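Local coordinates for protein LP04448p (Drosophila melanogaster, PDB 4QMH) that probably helps drive microtubule polymerization as an XMAP215-family protein, contributing here the fourth of its tubulin-binding TOG domains, at residues A[109-112]-A[113-116]; A[190-193]-A[194-197]; A[75-78]-A[79-83]. All blocks are in the same frame, centred on the assembly; numbering follows the deposited sequence.

Interaction 1. Residues A[109-112]-A[113-116]; sequences DNKS and FVRA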
ATOM      1  N   ASP A 109      -1.272   8.866  -8.695  1.00  8.74           N
ATOM      2  CA  ASP A 109      -1.499  10.298  -8.854  1.00  8.39           C
ATOM      3  C   ASP A 109      -0.598  10.866  -9.952  1.00 14.55           C
ATOM      4  O   ASP A 109       0.520  10.395 -10.141  1.00 16.20           O
ATOM      5  CB  ASP A 109      -1.233  11.035  -7.541  1.00 12.65           C
ATOM      6  CG  ASP A 109      -1.823  12.438  -7.528  1.00 16.80           C
ATOM      7  OD1 ASP A 109      -1.198  13.362  -8.094  1.00 19.32           O
ATOM      8  OD2 ASP A 109      -2.919  12.613  -6.956  1.00 15.91           O
ATOM      9  N   ASN A 110      -1.107  11.869 -10.672  1.00 19.54           N
ATOM     10  CA  ASN A 110      -0.357  12.582 -11.706  1.00 22.82           C
ATOM     11  C   ASN A 110       0.833  13.374 -11.184  1.00 20.28           C
ATOM     12  O   ASN A 110       1.755  13.680 -11.935  1.00 20.68           O
ATOM     13  CB  ASN A 110      -1.268  13.571 -12.439  1.00 24.92           C
ATOM     14  CG  ASN A 110      -2.307  12.894 -13.285  1.00 36.32           C
ATOM     15  OD1 ASN A 110      -2.103  11.781 -13.772  1.00 42.87           O
ATOM     16  ND2 ASN A 110      -3.435  13.567 -13.474  1.00 35.85           N
ATOM     17  N   LYS A 111       0.792  13.731  -9.905  1.00 18.18           N
ATOM     18  CA  LYS A 111       1.816  14.587  -9.317  1.00 16.25           C
ATOM     19  C   LYS A 111       2.771  13.769  -8.438  1.00 19.85           C
ATOM     20  O   LYS A 111       2.333  13.070  -7.519  1.00 15.53           O
ATOM     21  CB  LYS A 111       1.147  15.691  -8.494  1.00 19.78           C
ATOM     22  CG  LYS A 111       0.271  16.622  -9.336  1.00 23.09           C
ATOM     23  CD  LYS A 111      -0.619  17.492  -8.466  1.00 25.67           C
ATOM     24  CE  LYS A 111      -1.651  16.652  -7.736  1.00 33.65           C
ATOM     25  NZ  LYS A 111      -2.351  15.718  -8.669  1.00 36.15           N
ATOM     26  N   SER A 112       4.070  13.871  -8.721  1.00 14.73           N
ATOM     27  CA  SER A 112       5.090  13.057  -8.060  1.00 16.68           C
ATOM     28  C   SER A 112       5.140  13.239  -6.544  1.00 19.25           C
ATOM     29  O   SER A 112       5.449  12.300  -5.820  1.00 15.55           O
ATOM     30  CB  SER A 112       6.473  13.351  -8.645  1.00 24.32           C
ATOM     31  OG  SER A 112       6.895  14.658  -8.297  1.00 18.56           O
ATOM     32  N   PHE A 113       4.861  14.446  -6.058  1.00 13.31           N
ATOM     33  CA  PHE A 113       4.902  14.661  -4.619  1.00 14.23           C
ATOM     34  C   PHE A 113       3.779  13.908  -3.908  1.00 14.89           C
ATOM     35  O   PHE A 113       3.934  13.520  -2.754  1.00 18.14           O
ATOM     36  CB  PHE A 113       4.908  16.164  -4.263  1.00 13.18           C
ATOM     37  CG  PHE A 113       3.550  16.823  -4.309  1.00 11.66           C
ATOM     38  CD1 PHE A 113       2.776  16.933  -3.156  1.00 15.44           C
ATOM     39  CD2 PHE A 113       3.066  17.363  -5.485  1.00 12.17           C
ATOM     40  CE1 PHE A 113       1.532  17.560  -3.192  1.00 18.57           C
ATOM     41  CE2 PHE A 113       1.836  17.987  -5.529  1.00 14.33           C
ATOM     42  CZ  PHE A 113       1.064  18.085  -4.380  1.00 19.17           C
ATOM     43  N   VAL A 114       2.654  13.694  -4.591  1.00 12.89           N
ATOM     44  CA  VAL A 114       1.560  12.929  -4.005  1.00 10.27           C
ATOM     45  C   VAL A 114       1.945  11.457  -4.001  1.00 11.22           C
ATOM     46  O   VAL A 114       1.740  10.752  -3.009  1.00 12.30           O
ATOM     47  CB  VAL A 114       0.225  13.125  -4.763  1.00 14.26           C
ATOM     48  CG1 VAL A 114      -0.886  12.292  -4.125  1.00 12.43           C
ATOM     49  CG2 VAL A 114      -0.161  14.612  -4.769  1.00 11.76           C
ATOM     50  N   ARG A 115       2.522  10.989  -5.100  1.00  8.92           N
ATOM     51  CA  ARG A 115       2.962   9.589  -5.129  1.00 10.61           C
ATOM     52  C   ARG A 115       4.006   9.339  -4.033  1.00 14.10           C
ATOM     53  O   ARG A 115       4.033   8.273  -3.427  1.00 14.10           O
ATOM     54  CB  ARG A 115       3.514   9.199  -6.500  1.00 10.00           C
ATOM     55  CG  ARG A 115       2.502   9.345  -7.625  1.00 10.43           C
ATOM     56  CD  ARG A 115       2.960   8.639  -8.903  1.00 13.41           C
ATOM     57  NE  ARG A 115       4.243   9.156  -9.390  1.00 17.91           N
ATOM     58  CZ  ARG A 115       4.362  10.118 -10.307  1.00 20.91           C
ATOM     59  NH1 ARG A 115       3.279  10.664 -10.835  1.00 18.41           N
ATOM     60  NH2 ARG A 115       5.566  10.529 -10.698  1.00 19.27           N
ATOM     61  N   ALA A 116       4.831  10.347  -3.752  1.00 14.46           N
ATOM     62  CA  ALA A 116       5.886  10.220  -2.747  1.00 13.42           C
ATOM     63  C   ALA A 116       5.311  10.174  -1.341  1.00 11.78           C
ATOM     64  O   ALA A 116       5.772   9.404  -0.489  1.00 13.99           O
ATOM     65  CB  ALA A 116       6.880  11.380  -2.872  1.00 17.26           C
TER
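R115 folds back from the first turn of its helix onto the loop D109-K111 and the first helical residue, S112. Its CB rests near the carbonyl oxygen of S112, and CG and CD pass over D109 O, CD at 3.3 Å. The chain then bends at chi3 (-59°), which swings the guanidinium round to the loop. There NH1 donates to D109 O at 2.9 Å, with an N-H...O angle of 160° and the oxygen lying almost in the guanidinium plane. S112 CA sits over one face of the group, offset toward its rim, and NH2 ends 3.6 Å from S112 CB. NE is turned to a different partner, a salt bridge to E154, so two sides of the planar group are held and its rotation is probably fixed.

The carboxylate of D109 is gripped by K111. OD1 accepts from K111 N at 2.7 Å through its anti lone pair, closing an Asx turn, and from K111 NZ through its syn lone pair in a salt bridge. That second bond needs the lysine chain to curl at chi3 and chi4. The side chains of V114 and D109 cross at about a right angle, V114 CG1 3.5 Å from D109 OD2. K111, the N-cap residue, also runs alongside F113, its CB 3.8 Å from F113 CE2, while its carbonyl oxygen takes R115 N and, weakly, V114 N.

The turn lies where the loop after helix 96-106 passes into helix 112-129; K111, F113 and V114 lean on Q75 of helix 71-88, V114 reaching L78 there as well.

Interaction 2. Residues A[190-193]-A[194-197]; sequences RNAD and VRKN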
ATOM      1  N   ARG A 190       2.728  -2.056 -22.620  1.00 16.64           N
ATOM      2  CA  ARG A 190       3.012  -1.102 -23.691  1.00 24.54           C
ATOM      3  C   ARG A 190       3.860   0.054 -23.169  1.00 19.46           C
ATOM      4  O   ARG A 190       4.558   0.733 -23.934  1.00 20.60           O
ATOM      5  CB  ARG A 190       1.699  -0.570 -24.275  1.00 31.69           C
ATOM      6  CG  ARG A 190       0.777   0.046 -23.229  1.00 39.17           C
ATOM      7  CD  ARG A 190      -0.646   0.209 -23.745  1.00 52.92           C
ATOM      8  NE  ARG A 190      -1.533   0.756 -22.720  1.00 63.60           N
ATOM      9  CZ  ARG A 190      -2.043   0.047 -21.715  1.00 71.73           C
ATOM     10  NH1 ARG A 190      -1.751  -1.241 -21.591  1.00 75.72           N
ATOM     11  NH2 ARG A 190      -2.841   0.627 -20.830  1.00 72.12           N
ATOM     12  N   ASN A 191       3.798   0.273 -21.860  1.00 14.23           N
ATOM     13  CA  ASN A 191       4.508   1.371 -21.225  1.00 11.84           C
ATOM     14  C   ASN A 191       5.914   0.937 -20.815  1.00 14.59           C
ATOM     15  O   ASN A 191       6.081  -0.045 -20.093  1.00 13.08           O
ATOM     16  CB  ASN A 191       3.724   1.860 -20.007  1.00 10.53           C
ATOM     17  CG  ASN A 191       4.384   3.028 -19.317  1.00 12.12           C
ATOM     18  OD1 ASN A 191       5.435   2.889 -18.700  1.00 14.22           O
ATOM     19  ND2 ASN A 191       3.754   4.198 -19.406  1.00 13.15           N
ATOM     20  N   ALA A 192       6.926   1.652 -21.300  1.00  9.76           N
ATOM     21  CA  ALA A 192       8.318   1.271 -21.043  1.00 10.73           C
ATOM     22  C   ALA A 192       8.731   1.268 -19.568  1.00 12.41           C
ATOM     23  O   ALA A 192       9.601   0.488 -19.169  1.00 12.81           O
ATOM     24  CB  ALA A 192       9.280   2.150 -21.863  1.00 12.55           C
ATOM     25  N   ASP A 193       8.144   2.159 -18.774  1.00 11.81           N
ATOM     26  CA  ASP A 193       8.459   2.249 -17.352  1.00 11.74           C
ATOM     27  C   ASP A 193       7.868   1.050 -16.612  1.00 10.43           C
ATOM     28  O   ASP A 193       8.511   0.461 -15.747  1.00 11.17           O
ATOM     29  CB  ASP A 193       7.887   3.530 -16.740  1.00  8.23           C
ATOM     30  CG  ASP A 193       8.520   4.798 -17.300  1.00 20.95           C
ATOM     31  OD1 ASP A 193       9.613   4.709 -17.896  1.00 17.85           O
ATOM     32  OD2 ASP A 193       7.930   5.892 -17.107  1.00 20.84           O
ATOM     33  N   VAL A 194       6.623   0.729 -16.945  1.00  9.54           N
ATOM     34  CA  VAL A 194       5.951  -0.454 -16.404  1.00  8.56           C
ATOM     35  C   VAL A 194       6.727  -1.735 -16.721  1.00 12.13           C
ATOM     36  O   VAL A 194       6.974  -2.556 -15.837  1.00 12.03           O
ATOM     37  CB  VAL A 194       4.499  -0.555 -16.908  1.00  7.37           C
ATOM     38  CG1 VAL A 194       3.865  -1.882 -16.465  1.00 10.77           C
ATOM     39  CG2 VAL A 194       3.689   0.618 -16.383  1.00 12.00           C
ATOM     40  N   ARG A 195       7.119  -1.892 -17.982  1.00 11.75           N
ATOM     41  CA  ARG A 195       7.916  -3.043 -18.400  1.00 11.34           C
ATOM     42  C   ARG A 195       9.194  -3.148 -17.590  1.00 14.87           C
ATOM     43  O   ARG A 195       9.522  -4.215 -17.072  1.00 11.52           O
ATOM     44  CB  ARG A 195       8.281  -2.956 -19.888  1.00 14.83           C
ATOM     45  CG  ARG A 195       7.161  -3.292 -20.852  1.00 19.24           C
ATOM     46  CD  ARG A 195       7.698  -3.676 -22.248  1.00 19.66           C
ATOM     47  NE  ARG A 195       8.603  -2.678 -22.823  1.00 24.46           N
ATOM     48  CZ  ARG A 195       8.214  -1.562 -23.438  1.00 19.56           C
ATOM     49  NH1 ARG A 195       6.927  -1.270 -23.551  1.00 20.21           N
ATOM     50  NH2 ARG A 195       9.119  -0.726 -23.935  1.00 26.17           N
ATOM     51  N   LYS A 196       9.926  -2.044 -17.490  1.00 11.32           N
ATOM     52  CA  LYS A 196      11.194  -2.050 -16.772  1.00 11.55           C
ATOM     53  C   LYS A 196      10.998  -2.485 -15.324  1.00 15.54           C
ATOM     54  O   LYS A 196      11.704  -3.358 -14.820  1.00 14.55           O
ATOM     55  CB  LYS A 196      11.863  -0.669 -16.830  1.00 12.03           C
ATOM     56  CG  LYS A 196      13.105  -0.552 -15.966  1.00 15.64           C
ATOM     57  CD  LYS A 196      13.769   0.809 -16.173  1.00 18.50           C
ATOM     58  CE  LYS A 196      15.050   0.934 -15.363  1.00 25.02           C
ATOM     59  NZ  LYS A 196      14.771   0.967 -13.903  1.00 25.21           N
ATOM     60  N   ASN A 197      10.024  -1.886 -14.655  1.00  9.81           N
ATOM     61  CA  ASN A 197       9.833  -2.152 -13.244  1.00 10.10           C
ATOM     62  C   ASN A 197       9.248  -3.552 -12.986  1.00  8.16           C
ATOM     63  O   ASN A 197       9.619  -4.214 -12.019  1.00 13.18           O
ATOM     64  CB  ASN A 197       8.991  -1.047 -12.604  1.00 10.95           C
ATOM     65  CG  ASN A 197       9.737   0.278 -12.543  1.00 13.44           C
ATOM     66  OD1 ASN A 197      10.894   0.362 -12.960  1.00 17.93           O
ATOM     67  ND2 ASN A 197       9.089   1.312 -12.021  1.00 12.79           N
TER
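The guanidinium of R195 lies flat against the start of its own helix, with A192 CA 3.5 Å above one face and offset toward the rim. R190 borders its edge, where R190 O is 3.1 Å from R195 NH1; the same NH1 donates to the carbonyl oxygen of D189. NH2 meets the methyl of A192, CB to NH2 3.5 Å. A bend at chi3 turns the arginine back toward the N terminus of the helix, its CG passing N191 O on the way.

N191 supplies the second flat group. With CG anti to the backbone N (chi1 -178°), its amide reaches over the first turn, where OD1 accepts from V194 N at 3.0 Å and 165°, and weakly from D193 N. The side chain crosses that of V194 at about a right angle, and V194 CG2 packs 3.8 Å from N191 CB. Behind the cap, N191 O receives R195 N in a straight bond (170°), and A192 and D193 continue the pattern to K196 and N197.

N197 ND2 reaches T153 O on helix 149-162, against which V194 also packs. An asparagine N-cap here opens helix 192-209 within the all-helical TOG domain.

Interaction 3. Residues A[75-78]-A[79-83]; sequences QTTL and AICEQ
Four backbone hydrogen bonds join residues 75-78 to 79-83, each running from an amide to the carbonyl oxygen four residues earlier. I80 N to T76 O and C81 N to T77 O are both 2.9 Å, while A79 N to Q75 O is longer, at 3.2 Å. E82 N to L78 O completes the set. The N-H...O angles run from 152° to 166°, as in regular alpha helix, and Q83 N to A79 O carries the pattern on.

Side-chain packing along this stretch is light. The one approach between methyl groups is T76 CG2 to I80 CD1, 4.1 Å, on successive turns. It depends on the threonine methyl pointing away from its own amide nitrogen, and on I80 CG1 turning back toward its own (chi1 -73°), from where the isoleucine chain reaches back over T76 O. I80 CG1 is 3.5 Å from that oxygen. Elsewhere side chains rest on the backbone: A79 CB is 3.3 Å from T76 O, and C81 SG is 3.4 Å from T77 O.

The threonine hydroxyls are satisfied one turn back, T76 OG1 bonding to K72 O and T77 OG1 to I73 O. T77 is buried, and its hydroxyl has a partner on its own helix while the residue packs among neighbouring helices.

Around the helix, T77 and I80 face L38 of helix 31-48, T77 and L78 reach L66 of helix 58-66, and L78 and C81 meet F103 of helix 96-106. A helix wedged in this way between helices before and after it in the chain is characteristic of the helical-repeat architecture of TOG domains, built from stacked antiparallel helix pairs.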
ATOM      1  N   GLN A  75      -4.355  15.025  -0.045  1.00  9.90           N
ATOM      2  CA  GLN A  75      -2.966  15.220   0.337  1.00 14.33           C
ATOM      3  C   GLN A  75      -2.813  15.421   1.841  1.00 11.58           C
ATOM      4  O   GLN A  75      -1.930  14.838   2.469  1.00 13.48           O
ATOM      5  CB  GLN A  75      -2.371  16.388  -0.436  1.00 14.22           C
ATOM      6  CG  GLN A  75      -2.295  16.092  -1.925  1.00 15.38           C
ATOM      7  CD  GLN A  75      -2.220  17.340  -2.767  1.00 16.72           C
ATOM      8  OE1 GLN A  75      -1.973  18.433  -2.254  1.00 19.71           O
ATOM      9  NE2 GLN A  75      -2.438  17.188  -4.075  1.00 17.26           N
ATOM     10  N   THR A  76      -3.692  16.234   2.417  1.00  8.82           N
ATOM     11  CA  THR A  76      -3.670  16.476   3.852  1.00 11.24           C
ATOM     12  C   THR A  76      -3.867  15.164   4.601  1.00  9.59           C
ATOM     13  O   THR A  76      -3.218  14.906   5.630  1.00 11.16           O
ATOM     14  CB  THR A  76      -4.751  17.497   4.266  1.00 11.89           C
ATOM     15  OG1 THR A  76      -4.455  18.762   3.655  1.00 14.78           O
ATOM     16  CG2 THR A  76      -4.772  17.676   5.789  1.00 12.15           C
ATOM     17  N   THR A  77      -4.762  14.329   4.085  1.00  7.35           N
ATOM     18  CA  THR A  77      -5.064  13.050   4.717  1.00  8.05           C
ATOM     19  C   THR A  77      -3.845  12.120   4.713  1.00  9.64           C
ATOM     20  O   THR A  77      -3.603  11.409   5.688  1.00  8.23           O
ATOM     21  CB  THR A  77      -6.312  12.382   4.083  1.00  7.32           C
ATOM     22  OG1 THR A  77      -7.426  13.282   4.161  1.00  7.92           O
ATOM     23  CG2 THR A  77      -6.656  11.086   4.772  1.00  9.57           C
ATOM     24  N   LEU A  78      -3.056  12.128   3.637  1.00  8.92           N
ATOM     25  CA  LEU A  78      -1.828  11.335   3.628  1.00  7.70           C
ATOM     26  C   LEU A  78      -0.903  11.776   4.760  1.00  9.14           C
ATOM     27  O   LEU A  78      -0.359  10.939   5.480  1.00  9.36           O
ATOM     28  CB  LEU A  78      -1.108  11.425   2.280  1.00  9.51           C
ATOM     29  CG  LEU A  78      -1.783  10.691   1.120  1.00 13.70           C
ATOM     30  CD1 LEU A  78      -1.237  11.217  -0.209  1.00 13.32           C
ATOM     31  CD2 LEU A  78      -1.611   9.165   1.231  1.00 10.95           C
ATOM     32  N   ALA A  79      -0.743  13.091   4.916  1.00 10.51           N
ATOM     33  CA  ALA A  79       0.074  13.644   5.995  1.00 11.25           C
ATOM     34  C   ALA A  79      -0.449  13.190   7.349  1.00 10.63           C
ATOM     35  O   ALA A  79       0.326  12.813   8.229  1.00 10.92           O
ATOM     36  CB  ALA A  79       0.103  15.173   5.916  1.00 12.94           C
ATOM     37  N   ILE A  80      -1.765  13.237   7.530  1.00  9.24           N
ATOM     38  CA  ILE A  80      -2.348  12.787   8.797  1.00  8.65           C
ATOM     39  C   ILE A  80      -2.119  11.304   9.060  1.00 11.84           C
ATOM     40  O   ILE A  80      -1.849  10.899  10.193  1.00 10.69           O
ATOM     41  CB  ILE A  80      -3.849  13.106   8.868  1.00 12.76           C
ATOM     42  CG1 ILE A  80      -4.046  14.609   9.069  1.00 22.05           C
ATOM     43  CG2 ILE A  80      -4.500  12.337  10.010  1.00 10.70           C
ATOM     44  CD1 ILE A  80      -5.469  15.065   8.844  1.00 23.84           C
ATOM     45  N   CYS A  81      -2.207  10.486   8.015  1.00  9.05           N
ATOM     46  CA  CYS A  81      -1.981   9.058   8.193  1.00  7.94           C
ATOM     47  C   CYS A  81      -0.535   8.776   8.581  1.00 11.39           C
ATOM     48  O   CYS A  81      -0.272   7.866   9.354  1.00 10.37           O
ATOM     49  CB  CYS A  81      -2.374   8.269   6.942  1.00  9.58           C
ATOM     50  SG  CYS A  81      -4.144   8.198   6.691  1.00 10.47           S
ATOM     51  N   GLU A  82       0.400   9.560   8.059  1.00  7.36           N
ATOM     52  CA  GLU A  82       1.796   9.375   8.437  1.00 13.66           C
ATOM     53  C   GLU A  82       1.964   9.741   9.908  1.00 15.30           C
ATOM     54  O   GLU A  82       2.618   9.015  10.660  1.00 12.24           O
ATOM     55  CB  GLU A  82       2.744  10.187   7.552  1.00 21.44           C
ATOM     56  CG  GLU A  82       4.171   9.652   7.577  1.00 35.19           C
ATOM     57  CD  GLU A  82       5.081  10.333   6.576  1.00 40.71           C
ATOM     58  OE1 GLU A  82       4.596  10.736   5.497  1.00 40.56           O
ATOM     59  OE2 GLU A  82       6.287  10.465   6.873  1.00 40.83           O
ATOM     60  N   GLN A  83       1.334  10.843  10.310  1.00  9.61           N
ATOM     61  CA  GLN A  83       1.328  11.281  11.705  1.00  9.82           C
ATOM     62  C   GLN A  83       0.714  10.195  12.599  1.00 11.90           C
ATOM     63  O   GLN A  83       1.213   9.910  13.694  1.00  9.82           O
ATOM     64  CB  GLN A  83       0.554  12.597  11.817  1.00 12.84           C
ATOM     65  CG  GLN A  83       0.357  13.131  13.222  1.00 19.89           C
ATOM     66  CD  GLN A  83      -0.583  14.329  13.262  1.00 22.95           C
ATOM     67  OE1 GLN A  83      -1.241  14.660  12.273  1.00 23.04           O
ATOM     68  NE2 GLN A  83      -0.643  14.988  14.408  1.00 16.01           N
TER

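From the N terminus, interaction 3 comes first, within helix 71-88; interaction 1 follows at the start of helix 112-129, and interaction 2 at the start of helix 192-209. They lie in series, none nested in or crossing another, and each links adjoining residues, so none closes a long loop. Interactions 1 and 3 touch: Q75 NE2 comes 3.5 Å from V114 CG2 and 3.6 Å from F113 CZ, joining helix 71-88 to helix 112-129. Interaction 2 stands apart, its nearest atoms about 8 Å from interaction 1 and about 19 Å from interaction 3. Through E154 and T153, interactions 1 and 2 both reach helix 149-162 between them.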